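Local coordinates for YueI protein (Bacillus subtilis, PDB 2OHW), which is of unknown function and belongs to the DUF1694 family, folding as a single chain around a mixed four-stranded beta-sheet flanked by helices, at residues 45-56 with 77-88. Numbering follows the deposited sequence.
Sequences QVLRSKPYKEAE and SYSSYIQMASRY
Leu47, Pro51 and Glu56 follow Ser77, Ser80 and Met84 along helix 75-87, with the nearest CA pair, Leu47 and Ser77, 5.6 Å apart. In this alpha/beta fold the segment 45-56 links helix 43-46 to helix 53-60, and together with helix 75-87 it packs on the mixed sheet, where Tyr81 touches Leu41 and Leu67 of two strands. The Tyr81 ring, with CG anti to its carbonyl carbon (chi1 -67°), fills the bend of the loop, lying among Val46, Pro51 and Ala55. Ala55 CB lies at the ring edge, 3.9 Å from Tyr81 CE1. The buried phenol oxygen accepts a nearly straight bond from the N-cap backbone, Tyr52 N to Tyr81 OH (3.0 Å, 163°). It also meets a water that lies within hydrogen-bonding distance of the carbonyl oxygens of Val46 and Arg48, bridging the loop to the ring. Nearer the helix end, Met84 bends at chi3 to bring CE within 3.7 Å of Glu56 N, while its sulfur lies against Glu56 CB. Glu56 extends past this thioether, and its carboxylate joins a salt-bridge network with Lys53 on OE1, where the hydrogen bond is weak, and Arg87 on OE2. Arg87 NH1 meets OE2 from above the carboxylate plane; from the opposite face, on the anti side, Tyr88 OH donates to Glu56 OE2 at 2.7 Å.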
# COMPACT_ATOMS: atom_id res chain seq x y z
N GLN A 45 -6.11 -7.65 -3.00
CA GLN A 45 -6.85 -6.53 -3.61
C GLN A 45 -6.24 -6.11 -4.94
O GLN A 45 -6.96 -5.83 -5.91
CB GLN A 45 -6.92 -5.36 -2.62
CG GLN A 45 -7.77 -5.68 -1.40
CD GLN A 45 -7.77 -4.53 -0.40
OE1 GLN A 45 -6.72 -4.05 -0.00
NE2 GLN A 45 -8.97 -4.10 0.01
N VAL A 46 -4.92 -6.05 -5.03
CA VAL A 46 -4.32 -5.65 -6.31
C VAL A 46 -4.69 -6.66 -7.41
O VAL A 46 -4.84 -6.30 -8.59
CB VAL A 46 -2.79 -5.46 -6.19
CG1 VAL A 46 -2.15 -5.22 -7.56
CG2 VAL A 46 -2.50 -4.29 -5.28
N LEU A 47 -4.83 -7.93 -7.02
CA LEU A 47 -5.16 -8.99 -7.98
C LEU A 47 -6.61 -8.97 -8.45
O LEU A 47 -6.96 -9.71 -9.38
CB LEU A 47 -4.80 -10.36 -7.40
CG LEU A 47 -3.30 -10.65 -7.22
CD1 LEU A 47 -3.05 -11.84 -6.29
CD2 LEU A 47 -2.57 -10.83 -8.55
N ARG A 48 -7.44 -8.13 -7.85
CA ARG A 48 -8.84 -7.99 -8.29
C ARG A 48 -8.87 -7.44 -9.72
O ARG A 48 -8.13 -6.50 -10.05
CB ARG A 48 -9.63 -7.08 -7.34
CG ARG A 48 -11.13 -7.10 -7.57
CD ARG A 48 -11.85 -6.07 -6.71
NE ARG A 48 -11.85 -4.73 -7.29
CZ ARG A 48 -12.65 -3.74 -6.90
NH1 ARG A 48 -13.52 -3.93 -5.91
NH2 ARG A 48 -12.59 -2.55 -7.50
N SER A 49 -9.70 -8.05 -10.56
CA SER A 49 -9.77 -7.70 -11.98
C SER A 49 -10.01 -6.21 -12.22
O SER A 49 -9.27 -5.57 -12.98
CB SER A 49 -10.85 -8.54 -12.68
OG SER A 49 -10.61 -9.92 -12.46
N LYS A 50 -11.02 -5.66 -11.56
CA LYS A 50 -11.28 -4.23 -11.62
C LYS A 50 -10.42 -3.45 -10.62
O LYS A 50 -10.45 -3.75 -9.42
CB LYS A 50 -12.76 -3.93 -11.38
CG LYS A 50 -13.21 -2.57 -11.89
CD LYS A 50 -13.20 -2.50 -13.41
CE LYS A 50 -13.33 -1.07 -13.91
NZ LYS A 50 -12.83 -0.94 -15.31
N PRO A 51 -9.66 -2.44 -11.10
CA PRO A 51 -8.84 -1.65 -10.17
C PRO A 51 -9.70 -0.83 -9.21
O PRO A 51 -10.83 -0.47 -9.54
CB PRO A 51 -8.03 -0.74 -11.10
CG PRO A 51 -8.81 -0.67 -12.35
CD PRO A 51 -9.48 -2.00 -12.50
N TYR A 52 -9.15 -0.54 -8.04
CA TYR A 52 -9.91 0.20 -7.04
C TYR A 52 -9.97 1.70 -7.34
O TYR A 52 -8.94 2.39 -7.39
CB TYR A 52 -9.32 -0.04 -5.64
CG TYR A 52 -9.69 -1.37 -5.01
CD1 TYR A 52 -10.70 -1.45 -4.06
CD2 TYR A 52 -9.00 -2.53 -5.35
CE1 TYR A 52 -11.03 -2.69 -3.48
CE2 TYR A 52 -9.30 -3.74 -4.77
CZ TYR A 52 -10.32 -3.82 -3.85
OH TYR A 52 -10.61 -5.05 -3.29
N LYS A 53 -11.19 2.20 -7.50
CA LYS A 53 -11.39 3.65 -7.67
C LYS A 53 -10.90 4.47 -6.47
O LYS A 53 -10.54 5.63 -6.62
CB LYS A 53 -12.86 3.95 -7.97
CG LYS A 53 -13.12 5.36 -8.50
CD LYS A 53 -12.42 5.63 -9.84
CE LYS A 53 -12.29 7.12 -10.08
NZ LYS A 53 -11.75 7.41 -11.44
N GLU A 54 -10.88 3.85 -5.28
CA GLU A 54 -10.37 4.52 -4.08
C GLU A 54 -8.89 4.83 -4.20
O GLU A 54 -8.42 5.85 -3.71
CB GLU A 54 -10.62 3.67 -2.83
CG GLU A 54 -12.11 3.47 -2.52
CD GLU A 54 -12.74 2.25 -3.17
OE1 GLU A 54 -12.17 1.68 -4.11
OE2 GLU A 54 -13.84 1.87 -2.75
N ALA A 55 -8.14 3.97 -4.89
CA ALA A 55 -6.72 4.26 -5.15
C ALA A 55 -6.60 5.38 -6.15
O ALA A 55 -5.75 6.26 -5.99
CB ALA A 55 -5.98 3.01 -5.64
N GLU A 56 -7.44 5.36 -7.18
CA GLU A 56 -7.42 6.45 -8.17
C GLU A 56 -7.70 7.79 -7.49
O GLU A 56 -7.06 8.79 -7.79
CB GLU A 56 -8.40 6.22 -9.33
CG GLU A 56 -8.31 7.36 -10.37
CD GLU A 56 -8.74 7.00 -11.77
OE1 GLU A 56 -9.42 5.96 -11.97
OE2 GLU A 56 -8.42 7.79 -12.68
N SER A 77 -0.79 -7.58 -13.16
CA SER A 77 -1.56 -7.38 -11.94
C SER A 77 -1.62 -5.92 -11.50
O SER A 77 -2.61 -5.48 -10.92
CB SER A 77 -0.99 -8.23 -10.79
OG SER A 77 -0.97 -9.61 -11.13
N TYR A 78 -0.55 -5.18 -11.74
CA TYR A 78 -0.47 -3.80 -11.25
C TYR A 78 -0.40 -2.74 -12.31
O TYR A 78 -0.40 -1.55 -12.00
CB TYR A 78 0.70 -3.63 -10.28
CG TYR A 78 2.08 -3.95 -10.83
CD1 TYR A 78 2.76 -3.06 -11.67
CD2 TYR A 78 2.72 -5.14 -10.48
CE1 TYR A 78 4.04 -3.35 -12.15
CE2 TYR A 78 3.99 -5.43 -10.95
CZ TYR A 78 4.64 -4.54 -11.79
OH TYR A 78 5.88 -4.87 -12.23
N SER A 79 -0.33 -3.14 -13.57
CA SER A 79 -0.23 -2.16 -14.64
C SER A 79 -1.36 -1.13 -14.68
O SER A 79 -1.12 0.02 -15.06
CB SER A 79 -0.10 -2.86 -15.98
OG SER A 79 -1.18 -3.74 -16.17
N SER A 80 -2.58 -1.50 -14.28
CA SER A 80 -3.68 -0.53 -14.25
C SER A 80 -3.36 0.63 -13.31
O SER A 80 -3.74 1.77 -13.58
CB SER A 80 -4.97 -1.20 -13.81
OG SER A 80 -5.40 -2.13 -14.78
N TYR A 81 -2.69 0.33 -12.20
CA TYR A 81 -2.36 1.35 -11.21
C TYR A 81 -1.28 2.28 -11.72
O TYR A 81 -1.26 3.46 -11.36
CB TYR A 81 -1.98 0.71 -9.87
CG TYR A 81 -3.17 0.01 -9.26
CD1 TYR A 81 -4.15 0.73 -8.58
CD2 TYR A 81 -3.35 -1.37 -9.41
CE1 TYR A 81 -5.28 0.09 -8.05
CE2 TYR A 81 -4.47 -2.02 -8.88
CZ TYR A 81 -5.42 -1.28 -8.20
OH TYR A 81 -6.52 -1.95 -7.69
N ILE A 82 -0.39 1.76 -12.57
CA ILE A 82 0.65 2.59 -13.18
C ILE A 82 -0.00 3.59 -14.14
O ILE A 82 0.41 4.76 -14.19
CB ILE A 82 1.69 1.72 -13.91
CG1 ILE A 82 2.58 1.00 -12.88
CG2 ILE A 82 2.51 2.56 -14.93
CD1 ILE A 82 3.64 0.06 -13.47
N GLN A 83 -1.02 3.14 -14.87
CA GLN A 83 -1.77 4.02 -15.78
C GLN A 83 -2.41 5.15 -14.99
O GLN A 83 -2.37 6.31 -15.42
CB GLN A 83 -2.86 3.25 -16.54
CG GLN A 83 -2.35 2.05 -17.37
CD GLN A 83 -1.65 2.48 -18.65
OE1 GLN A 83 -2.15 3.33 -19.38
NE2 GLN A 83 -0.51 1.87 -18.93
N MET A 84 -3.01 4.80 -13.85
CA MET A 84 -3.66 5.80 -12.98
C MET A 84 -2.63 6.79 -12.47
O MET A 84 -2.86 8.01 -12.48
CB MET A 84 -4.33 5.13 -11.77
CG MET A 84 -5.49 4.19 -12.05
SD MET A 84 -6.14 3.45 -10.48
CE MET A 84 -4.83 3.78 -9.34
N ALA A 85 -1.48 6.28 -12.01
CA ALA A 85 -0.41 7.14 -11.48
C ALA A 85 0.06 8.13 -12.55
O ALA A 85 0.12 9.33 -12.32
CB ALA A 85 0.76 6.30 -10.92
N SER A 86 0.38 7.62 -13.74
CA SER A 86 0.90 8.49 -14.78
C SER A 86 -0.11 9.56 -15.20
O SER A 86 0.28 10.69 -15.51
CB SER A 86 1.39 7.66 -15.96
OG SER A 86 2.50 6.87 -15.53
N ARG A 87 -1.39 9.19 -15.19
CA ARG A 87 -2.49 10.10 -15.51
C ARG A 87 -2.43 11.37 -14.66
O ARG A 87 -2.77 12.46 -15.14
CB ARG A 87 -3.83 9.39 -15.30
CG ARG A 87 -5.10 10.19 -15.61
CD ARG A 87 -6.33 9.28 -15.52
NE ARG A 87 -6.16 8.08 -16.34
CZ ARG A 87 -6.59 6.85 -16.02
NH1 ARG A 87 -7.23 6.62 -14.88
NH2 ARG A 87 -6.36 5.85 -16.85
N TYR A 88 -1.99 11.23 -13.41
CA TYR A 88 -1.98 12.34 -12.46
C TYR A 88 -0.56 12.82 -12.10
O TYR A 88 -0.37 13.57 -11.14
CB TYR A 88 -2.80 11.96 -11.21
CG TYR A 88 -4.20 11.54 -11.56
CD1 TYR A 88 -5.11 12.47 -12.08
CD2 TYR A 88 -4.62 10.22 -11.41
CE1 TYR A 88 -6.39 12.10 -12.43
CE2 TYR A 88 -5.90 9.84 -11.76
CZ TYR A 88 -6.78 10.79 -12.26
OH TYR A 88 -8.05 10.42 -12.61
O HOH W 1 -6.97 -4.32 -8.51